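Local coordinates for holo-[acyl-carrier-protein] synthase (Neisseria meningitidis FAM18, PDB 5SUV) that belongs to the 4'-phosphopantetheinyl transferase superfamily and holds coenzyme A in a pocket that residues of two neighbouring subunits line, at residues R30-P34 against E35-E39; G70-F74 against R75-I79; P93-S96 against K97-E101. All coordinates share one frame; numbering follows the deposited sequence.

In the fold
The three contacts follow one another along the chain, each local to a turn or helix. Contact 2 is the middle piece and touches the other two. Its centre is about 10 Å from that of contact 1, where E36 OE2 probably accepts a hydrogen bond from I79 N at 2.9 Å. T33 CG2 also packs on the backbone of F74 and R75. On its other flank, about 11 Å between centres, V72 packs on L95 and W98 of contact 3, and I77 packs on L95. Contacts 1 and 3 do not touch. I31 and F74 line a coenzyme A pocket, while the side chain of W98 stays about 9 Å from a bound coenzyme A.

Contact 1. Residues R30-P34 against E35-E39; sequences RILTP and EELLE
L32 is the first residue past helix 25-31, and its side chain faces the start of the next helix. One branch, CD1, lies 4.2 Å from CD1 of L37, and the two leucines cross at about a right angle. The other branch, CD2, packs against the carboxylate of E36.

T33 comes next, at the N-cap of helix 34-39. Its OG1 is set between the backbone N and the carbonyl carbon (chi1 72°), which turns it toward E36 N. There OG1 accepts an almost straight hydrogen bond from E36 N at 3.2 Å. E36 returns the bond: its OE1 accepts from T33 N at 3.0 Å. The amide meets this oxygen on its anti side, 23° out of the carboxylate plane. This exchange is a capping box.

T33 OG1 also donates to E35 OE1 at 2.8 Å, using the anti lone pair of that oxygen. The chain of E35 bends at chi2 (82°) to bring the carboxylate over. With one bond given and one taken, the hydroxyl has its rotation fixed. The carbonyl of T33 is used as well, since L37 N donates to T33 O at 2.8 Å.

P34 opens the helix. Its carbonyl O receives a weak bond from L38 N at 3.3 Å, and its ring lies side by side with the E35 side chain.

E36 OE1 has a second partner in a salt bridge with K57 NZ, and its OE2 takes the amide of I79 in strand 77-81. Helix 46-63 backs the corner between the two short helices, with L50 against L32 and Y49 against E36. F90 of strand 87-91 touches T33 and E35.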
loop_
_atom_site.group_PDB
_atom_site.type_symbol
_atom_site.label_atom_id
_atom_site.label_comp_id
_atom_site.label_asym_id
_atom_site.label_seq_id
_atom_site.Cartn_x
_atom_site.Cartn_y
_atom_site.Cartn_z
ATOM N N ARG A 30 15.734 -17.061 -11.693
ATOM C CA ARG A 30 16.397 -15.822 -11.343
ATOM C C ARG A 30 15.743 -15.149 -10.141
ATOM O O ARG A 30 16.443 -14.501 -9.349
ATOM C CB ARG A 30 16.407 -14.895 -12.567
ATOM C CG ARG A 30 17.211 -13.612 -12.406
ATOM C CD ARG A 30 17.445 -12.903 -13.742
ATOM N NE ARG A 30 18.356 -13.651 -14.615
ATOM C CZ ARG A 30 17.996 -14.341 -15.699
ATOM N NH1 ARG A 30 16.726 -14.394 -16.087
ATOM N NH2 ARG A 30 18.919 -14.982 -16.407
ATOM N N ILE A 31 14.427 -15.328 -9.962
ATOM C CA ILE A 31 13.651 -14.572 -8.982
ATOM C C ILE A 31 13.479 -15.333 -7.676
ATOM O O ILE A 31 13.426 -14.729 -6.601
ATOM C CB ILE A 31 12.268 -14.214 -9.557
ATOM C CG1 ILE A 31 12.426 -13.448 -10.865
ATOM C CG2 ILE A 31 11.464 -13.410 -8.549
ATOM C CD1 ILE A 31 13.296 -12.259 -10.790
ATOM N N LEU A 32 13.382 -16.654 -7.752
ATOM C CA LEU A 32 13.098 -17.456 -6.572
ATOM C C LEU A 32 14.392 -17.853 -5.871
ATOM O O LEU A 32 15.427 -18.042 -6.515
ATOM C CB LEU A 32 12.335 -18.719 -6.940
ATOM C CG LEU A 32 11.018 -18.499 -7.678
ATOM C CD1 LEU A 32 10.385 -19.836 -7.968
ATOM C CD2 LEU A 32 10.085 -17.594 -6.856
ATOM N N THR A 33 14.315 -17.987 -4.546
ATOM C CA THR A 33 15.446 -18.531 -3.797
ATOM C C THR A 33 15.553 -20.030 -4.046
ATOM O O THR A 33 14.575 -20.675 -4.430
ATOM C CB THR A 33 15.302 -18.288 -2.291
ATOM O OG1 THR A 33 14.281 -19.140 -1.750
ATOM C CG2 THR A 33 14.955 -16.851 -1.983
ATOM N N PRO A 34 16.732 -20.618 -3.808
ATOM C CA PRO A 34 16.852 -22.079 -3.927
ATOM C C PRO A 34 15.756 -22.833 -3.193
ATOM O O PRO A 34 15.280 -23.860 -3.687
ATOM C CB PRO A 34 18.234 -22.361 -3.321
ATOM C CG PRO A 34 18.989 -21.100 -3.492
ATOM C CD PRO A 34 17.985 -19.988 -3.370
ATOM N N GLU A 35 15.316 -22.330 -2.038
ATOM C CA GLU A 35 14.260 -22.996 -1.283
ATOM C C GLU A 35 12.933 -22.915 -2.022
ATOM O O GLU A 35 12.245 -23.928 -2.212
ATOM C CB GLU A 35 14.124 -22.363 0.105
ATOM C CG GLU A 35 15.365 -22.470 0.984
ATOM C CD GLU A 35 16.417 -21.411 0.688
ATOM O OE1 GLU A 35 16.147 -20.482 -0.101
ATOM O OE2 GLU A 35 17.530 -21.515 1.247
ATOM N N GLU A 36 12.552 -21.711 -2.444
ATOM C CA GLU A 36 11.307 -21.552 -3.180
ATOM C C GLU A 36 11.343 -22.327 -4.486
ATOM O O GLU A 36 10.314 -22.833 -4.945
ATOM C CB GLU A 36 11.050 -20.078 -3.460
ATOM C CG GLU A 36 10.742 -19.251 -2.240
ATOM C CD GLU A 36 10.809 -17.777 -2.537
ATOM O OE1 GLU A 36 11.588 -17.379 -3.426
ATOM O OE2 GLU A 36 10.091 -17.017 -1.882
ATOM N N LEU A 37 12.520 -22.402 -5.115
ATOM C CA LEU A 37 12.628 -23.030 -6.425
ATOM C C LEU A 37 12.338 -24.520 -6.349
ATOM O O LEU A 37 11.884 -25.115 -7.332
ATOM C CB LEU A 37 14.025 -22.778 -7.006
ATOM C CG LEU A 37 14.263 -23.183 -8.461
ATOM C CD1 LEU A 37 13.303 -22.453 -9.396
ATOM C CD2 LEU A 37 15.705 -22.903 -8.856
ATOM N N LEU A 38 12.590 -25.138 -5.195
ATOM C CA LEU A 38 12.336 -26.563 -5.040
ATOM C C LEU A 38 10.853 -26.863 -4.878
ATOM O O LEU A 38 10.395 -27.920 -5.327
ATOM C CB LEU A 38 13.118 -27.104 -3.840
ATOM C CG LEU A 38 14.642 -27.059 -3.977
ATOM C CD1 LEU A 38 15.309 -27.430 -2.662
ATOM C CD2 LEU A 38 15.110 -27.983 -5.090
ATOM N N GLU A 39 10.096 -25.956 -4.255
ATOM C CA GLU A 39 8.665 -26.144 -4.055
ATOM C C GLU A 39 7.823 -25.524 -5.163
ATOM O O GLU A 39 6.606 -25.740 -5.189
ATOM C CB GLU A 39 8.230 -25.552 -2.707
ATOM C CG GLU A 39 8.351 -24.036 -2.624
ATOM C CD GLU A 39 7.761 -23.461 -1.349
ATOM O OE1 GLU A 39 7.215 -24.240 -0.539
ATOM O OE2 GLU A 39 7.840 -22.226 -1.160
#

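Contact 2. Residues G70-F74 against R75-I79; sequences GAVSF and RNIGI. With COA (coenzyme A), chain D.
S73-N76 form a type I beta turn, closed by N76 N donating to S73 O at 3.0 Å, and an inverse gamma turn centred on V72 leads into it, sharing S73. The two turns bring the chain into strand 77-81. I77 N adds weak bonds to S73 O and F74 O.

The N76 side chain ties the turns together. Its ND2 donates to A71 O at 3.0 Å. The bond is nearly straight (165°), uses a lone pair in the carbonyl plane, and lies in the plane of the N76 amide. CG of N76 is anti to its own carbonyl carbon (chi1 -84°), and this turns the amide back toward A71. S73 OG lies alongside, 3.5 Å from N76 CB.

I77 lies against the turn. Its CG1 rests 3.2 Å from S73 O, and its CD1 meets V72 CG1 at 4.2 Å. F60 and A61 of helix 46-63 pack on I77 and V72 respectively.

F74 points away from this turn and into the coenzyme A pocket. The ligand is also bonded by I68 N and K62 NZ, and by K52 and H81 of the second subunit. It meets the F74 ring at the edge, near its plane, with F74 CE2 only 2.9 Å from O5P of coenzyme A.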
loop_
_atom_site.group_PDB
_atom_site.type_symbol
_atom_site.label_atom_id
_atom_site.label_comp_id
_atom_site.label_asym_id
_atom_site.label_seq_id
_atom_site.Cartn_x
_atom_site.Cartn_y
_atom_site.Cartn_z
ATOM N N GLY A 70 23.583 -5.974 -4.128
ATOM C CA GLY A 70 24.365 -6.714 -3.154
ATOM C C GLY A 70 23.596 -7.885 -2.589
ATOM O O GLY A 70 22.956 -8.643 -3.317
ATOM N N ALA A 71 23.599 -8.004 -1.259
ATOM C CA ALA A 71 22.936 -9.134 -0.625
ATOM C C ALA A 71 21.429 -8.991 -0.642
ATOM O O ALA A 71 20.729 -9.970 -0.382
ATOM C CB ALA A 71 23.418 -9.291 0.822
ATOM N N VAL A 72 20.921 -7.795 -0.930
ATOM C CA VAL A 72 19.491 -7.594 -1.086
ATOM C C VAL A 72 19.152 -8.062 -2.492
ATOM O O VAL A 72 19.026 -7.248 -3.417
ATOM C CB VAL A 72 19.091 -6.121 -0.860
ATOM C CG1 VAL A 72 17.587 -5.950 -0.936
ATOM C CG2 VAL A 72 19.573 -5.641 0.488
ATOM N N SER A 73 19.003 -9.372 -2.655
ATOM C CA SER A 73 18.806 -10.000 -3.952
ATOM C C SER A 73 17.571 -10.890 -3.937
ATOM O O SER A 73 17.089 -11.328 -2.886
ATOM C CB SER A 73 20.029 -10.818 -4.354
ATOM O OG SER A 73 20.292 -11.827 -3.396
ATOM N N PHE A 74 17.062 -11.172 -5.139
ATOM C CA PHE A 74 15.934 -12.087 -5.243
ATOM C C PHE A 74 16.247 -13.421 -4.593
ATOM O O PHE A 74 15.377 -14.028 -3.960
ATOM C CB PHE A 74 15.559 -12.294 -6.706
ATOM C CG PHE A 74 15.027 -11.060 -7.368
ATOM C CD1 PHE A 74 13.765 -10.593 -7.075
ATOM C CD2 PHE A 74 15.794 -10.382 -8.289
ATOM C CE1 PHE A 74 13.266 -9.455 -7.702
ATOM C CE2 PHE A 74 15.309 -9.250 -8.915
ATOM C CZ PHE A 74 14.051 -8.780 -8.617
ATOM N N ARG A 75 17.481 -13.900 -4.748
ATOM C CA ARG A 75 17.830 -15.223 -4.245
ATOM C C ARG A 75 18.060 -15.256 -2.740
ATOM O O ARG A 75 18.165 -16.359 -2.181
ATOM C CB ARG A 75 19.079 -15.760 -4.943
ATOM C CG ARG A 75 18.835 -16.240 -6.351
ATOM C CD ARG A 75 20.047 -16.988 -6.873
ATOM N NE ARG A 75 19.844 -17.457 -8.240
ATOM C CZ ARG A 75 20.040 -16.718 -9.329
ATOM N NH1 ARG A 75 20.443 -15.457 -9.228
ATOM N NH2 ARG A 75 19.829 -17.241 -10.527
ATOM N N ASN A 76 18.083 -14.092 -2.078
ATOM C CA ASN A 76 18.213 -14.012 -0.630
ATOM C C ASN A 76 16.924 -13.611 0.070
ATOM O O ASN A 76 16.868 -13.682 1.301
ATOM C CB ASN A 76 19.316 -13.009 -0.230
ATOM C CG ASN A 76 20.715 -13.628 -0.242
ATOM O OD1 ASN A 76 20.873 -14.854 -0.232
ATOM N ND2 ASN A 76 21.727 -12.781 -0.292
ATOM N N ILE A 77 15.895 -13.190 -0.661
ATOM C CA ILE A 77 14.645 -12.723 -0.066
ATOM C C ILE A 77 13.595 -13.802 -0.312
ATOM O O ILE A 77 13.067 -13.919 -1.422
ATOM C CB ILE A 77 14.185 -11.394 -0.664
ATOM C CG1 ILE A 77 15.240 -10.290 -0.526
ATOM C CG2 ILE A 77 12.861 -10.988 -0.028
ATOM C CD1 ILE A 77 15.008 -9.160 -1.519
ATOM N N GLY A 78 13.260 -14.566 0.725
ATOM C CA GLY A 78 12.297 -15.648 0.624
ATOM C C GLY A 78 10.978 -15.294 1.288
ATOM O O GLY A 78 10.934 -14.504 2.231
ATOM N N ILE A 79 9.893 -15.881 0.787
ATOM C CA ILE A 79 8.570 -15.701 1.373
ATOM C C ILE A 79 8.092 -17.044 1.913
ATOM O O ILE A 79 8.087 -18.048 1.189
ATOM C CB ILE A 79 7.565 -15.113 0.356
ATOM C CG1 ILE A 79 7.887 -13.646 0.060
ATOM C CG2 ILE A 79 6.158 -15.180 0.898
ATOM C CD1 ILE A 79 9.035 -13.418 -0.899
HETATM N N1A COA D . 15.067 2.311 -2.528
HETATM C C2A COA D . 13.721 2.445 -2.543
HETATM N N3A COA D . 12.959 2.695 -3.600
HETATM C C4A COA D . 13.647 2.833 -4.788
HETATM C C5A COA D . 15.067 2.727 -4.949
HETATM C C6A COA D . 15.718 2.455 -3.724
HETATM N N6A COA D . 16.993 2.354 -3.689
HETATM N N7A COA D . 15.441 2.911 -6.190
HETATM C C8A COA D . 14.293 3.124 -6.794
HETATM N N9A COA D . 13.202 3.079 -5.997
HETATM C C1B COA D . 11.771 3.318 -6.329
HETATM C C2B COA D . 11.626 4.755 -7.011
HETATM O O2B COA D . 10.619 5.483 -6.440
HETATM C C3B COA D . 11.273 4.287 -8.463
HETATM O O3B COA D . 10.463 5.095 -9.100
HETATM P P3B COA D . 11.024 6.739 -9.436
HETATM O O7A COA D . 12.344 6.583 -9.797
HETATM O O8A COA D . 10.821 7.436 -8.126
HETATM O O9A COA D . 10.120 7.085 -10.507
HETATM C C4B COA D . 10.494 3.011 -8.107
HETATM O O4B COA D . 11.295 2.365 -7.191
HETATM C C5B COA D . 10.193 2.089 -9.291
HETATM O O5B COA D . 9.392 1.069 -8.825
HETATM P P1A COA D . 8.723 0.172 -9.979
HETATM O O1A COA D . 7.957 0.980 -10.831
HETATM O O2A COA D . 8.193 -1.036 -9.272
HETATM O O3A COA D . 10.094 -0.094 -10.878
HETATM P P2A COA D . 10.752 -1.523 -11.008
HETATM O O4A COA D . 11.793 -1.317 -11.928
HETATM O O5A COA D . 9.703 -2.592 -11.111
HETATM O O6A COA D . 11.531 -1.900 -9.530
HETATM C CBP COA D . 13.576 -1.675 -8.347
HETATM C CCP COA D . 12.456 -1.010 -9.215
HETATM C CDP COA D . 13.952 -0.714 -7.274
HETATM C CEP COA D . 13.201 -2.987 -7.711
HETATM C CAP COA D . 14.721 -1.888 -9.261
HETATM O OAP COA D . 15.205 -0.662 -9.695
HETATM C C9P COA D . 15.865 -2.624 -8.633
HETATM O O9P COA D . 16.524 -2.105 -7.802
HETATM N N8P COA D . 16.169 -3.897 -9.060
HETATM C C7P COA D . 15.424 -4.574 -10.084
HETATM C C6P COA D . 16.433 -5.207 -11.057
HETATM C C5P COA D . 15.873 -6.511 -11.494
HETATM O O5P COA D . 16.285 -7.554 -11.091
HETATM N N4P COA D . 14.837 -6.489 -12.413
HETATM C C3P COA D . 14.219 -7.753 -12.825
HETATM C C2P COA D . 15.200 -8.673 -13.500
HETATM S S1P COA D . 14.369 -10.234 -13.722
#

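Contact 3. Residues P93-S96 against K97-E101; sequences PALS and KWLEE
L95 CD1 meets both W98 and L99. It lies 4.0 Å from CE3 of the W98 ring, which it approaches obliquely. The same CD1 is 4.0 Å from CG of L99, and L95 CG is 4.1 Å from L99 CD1. CG of L95 is anti to the backbone N (chi1 -179°), and this leans the side chain forward along the helix to the following turn. L99 CG comes within 3.3 Å of L95 O.

The helical backbone sets these positions. L99 N donates to L95 O at 2.8 Å and joins the two leucines one turn apart. W98 N donates to A94 O at 3.0 Å, part of the helical spacing that puts W98 one turn on from L95. The pattern repeats at K97 N with P93 O and at E100 N with S96 O, so four successive i to i+4 bonds run through the first turns of helix 93-102.

Further out, F60 of helix 46-63 packs on both leucines. Y91 of strand 87-91 touches S96 and L99, and V64 lies on W98.

L95 and L99 are buried, and W98, partly exposed, continues this apolar side, while K97 and E100 carry their charges on exposed positions. The pattern is that of an amphipathic helix, whose apolar side packs on F60 and Y91; within this contact the side chains meet through apolar packing.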
loop_
_atom_site.group_PDB
_atom_site.type_symbol
_atom_site.label_atom_id
_atom_site.label_comp_id
_atom_site.label_asym_id
_atom_site.label_seq_id
_atom_site.Cartn_x
_atom_site.Cartn_y
_atom_site.Cartn_z
ATOM N N PRO A 93 21.655 -16.234 4.303
ATOM C CA PRO A 93 22.503 -15.825 5.437
ATOM C C PRO A 93 23.169 -14.469 5.244
ATOM O O PRO A 93 23.319 -13.709 6.213
ATOM C CB PRO A 93 23.519 -16.981 5.542
ATOM C CG PRO A 93 23.466 -17.674 4.229
ATOM C CD PRO A 93 22.072 -17.508 3.706
ATOM N N ALA A 94 23.573 -14.125 4.028
ATOM C CA ALA A 94 24.245 -12.847 3.846
ATOM C C ALA A 94 23.288 -11.693 4.097
ATOM O O ALA A 94 23.695 -10.630 4.579
ATOM C CB ALA A 94 24.810 -12.741 2.446
ATOM N N LEU A 95 22.018 -11.870 3.727
ATOM C CA LEU A 95 21.026 -10.822 3.977
ATOM C C LEU A 95 20.681 -10.725 5.462
ATOM O O LEU A 95 20.529 -9.616 5.992
ATOM C CB LEU A 95 19.761 -11.071 3.132
ATOM C CG LEU A 95 18.619 -10.051 3.255
ATOM C CD1 LEU A 95 19.119 -8.635 3.037
ATOM C CD2 LEU A 95 17.495 -10.396 2.258
ATOM N N SER A 96 20.497 -11.861 6.142
ATOM C CA SER A 96 20.315 -11.824 7.591
ATOM C C SER A 96 21.415 -11.000 8.250
ATOM O O SER A 96 21.146 -10.153 9.111
ATOM C CB SER A 96 20.304 -13.252 8.169
ATOM O OG SER A 96 19.116 -13.927 7.812
ATOM N N LYS A 97 22.661 -11.229 7.844
ATOM C CA LYS A 97 23.788 -10.500 8.418
ATOM C C LYS A 97 23.696 -9.006 8.109
ATOM O O LYS A 97 23.883 -8.168 8.995
ATOM C CB LYS A 97 25.100 -11.086 7.896
ATOM C CG LYS A 97 26.334 -10.398 8.469
ATOM C CD LYS A 97 27.613 -10.892 7.825
ATOM C CE LYS A 97 28.837 -10.252 8.465
ATOM N NZ LYS A 97 28.960 -10.618 9.899
ATOM N N TRP A 98 23.379 -8.653 6.860
ATOM C CA TRP A 98 23.261 -7.239 6.512
ATOM C C TRP A 98 22.142 -6.573 7.308
ATOM O O TRP A 98 22.321 -5.478 7.848
ATOM C CB TRP A 98 23.016 -7.076 5.010
ATOM C CG TRP A 98 22.969 -5.637 4.526
ATOM C CD1 TRP A 98 24.031 -4.833 4.252
ATOM C CD2 TRP A 98 21.800 -4.862 4.250
ATOM N NE1 TRP A 98 23.602 -3.597 3.825
ATOM C CE2 TRP A 98 22.230 -3.590 3.818
ATOM C CE3 TRP A 98 20.433 -5.115 4.337
ATOM C CZ2 TRP A 98 21.329 -2.573 3.465
ATOM C CZ3 TRP A 98 19.551 -4.111 3.996
ATOM C CH2 TRP A 98 20.002 -2.862 3.564
ATOM N N LEU A 99 20.982 -7.224 7.412
ATOM C CA LEU A 99 19.886 -6.637 8.171
ATOM C C LEU A 99 20.323 -6.356 9.603
ATOM O O LEU A 99 20.027 -5.285 10.149
ATOM C CB LEU A 99 18.669 -7.563 8.143
ATOM C CG LEU A 99 18.001 -7.715 6.767
ATOM C CD1 LEU A 99 16.976 -8.852 6.784
ATOM C CD2 LEU A 99 17.337 -6.428 6.331
ATOM N N GLU A 100 21.057 -7.292 10.203
ATOM C CA GLU A 100 21.541 -7.117 11.570
ATOM C C GLU A 100 22.517 -5.950 11.660
ATOM O O GLU A 100 22.433 -5.139 12.590
ATOM C CB GLU A 100 22.200 -8.411 12.064
ATOM C CG GLU A 100 22.463 -8.426 13.562
ATOM C CD GLU A 100 22.946 -9.773 14.071
ATOM O OE1 GLU A 100 23.541 -10.540 13.283
ATOM O OE2 GLU A 100 22.726 -10.063 15.266
ATOM N N GLU A 101 23.453 -5.855 10.707
ATOM C CA GLU A 101 24.373 -4.717 10.672
ATOM C C GLU A 101 23.627 -3.400 10.570
ATOM O O GLU A 101 24.034 -2.394 11.164
ATOM C CB GLU A 101 25.334 -4.841 9.488
ATOM C CG GLU A 101 26.365 -5.952 9.608
ATOM C CD GLU A 101 27.204 -6.120 8.342
ATOM O OE1 GLU A 101 26.799 -5.619 7.268
ATOM O OE2 GLU A 101 28.272 -6.767 8.419
#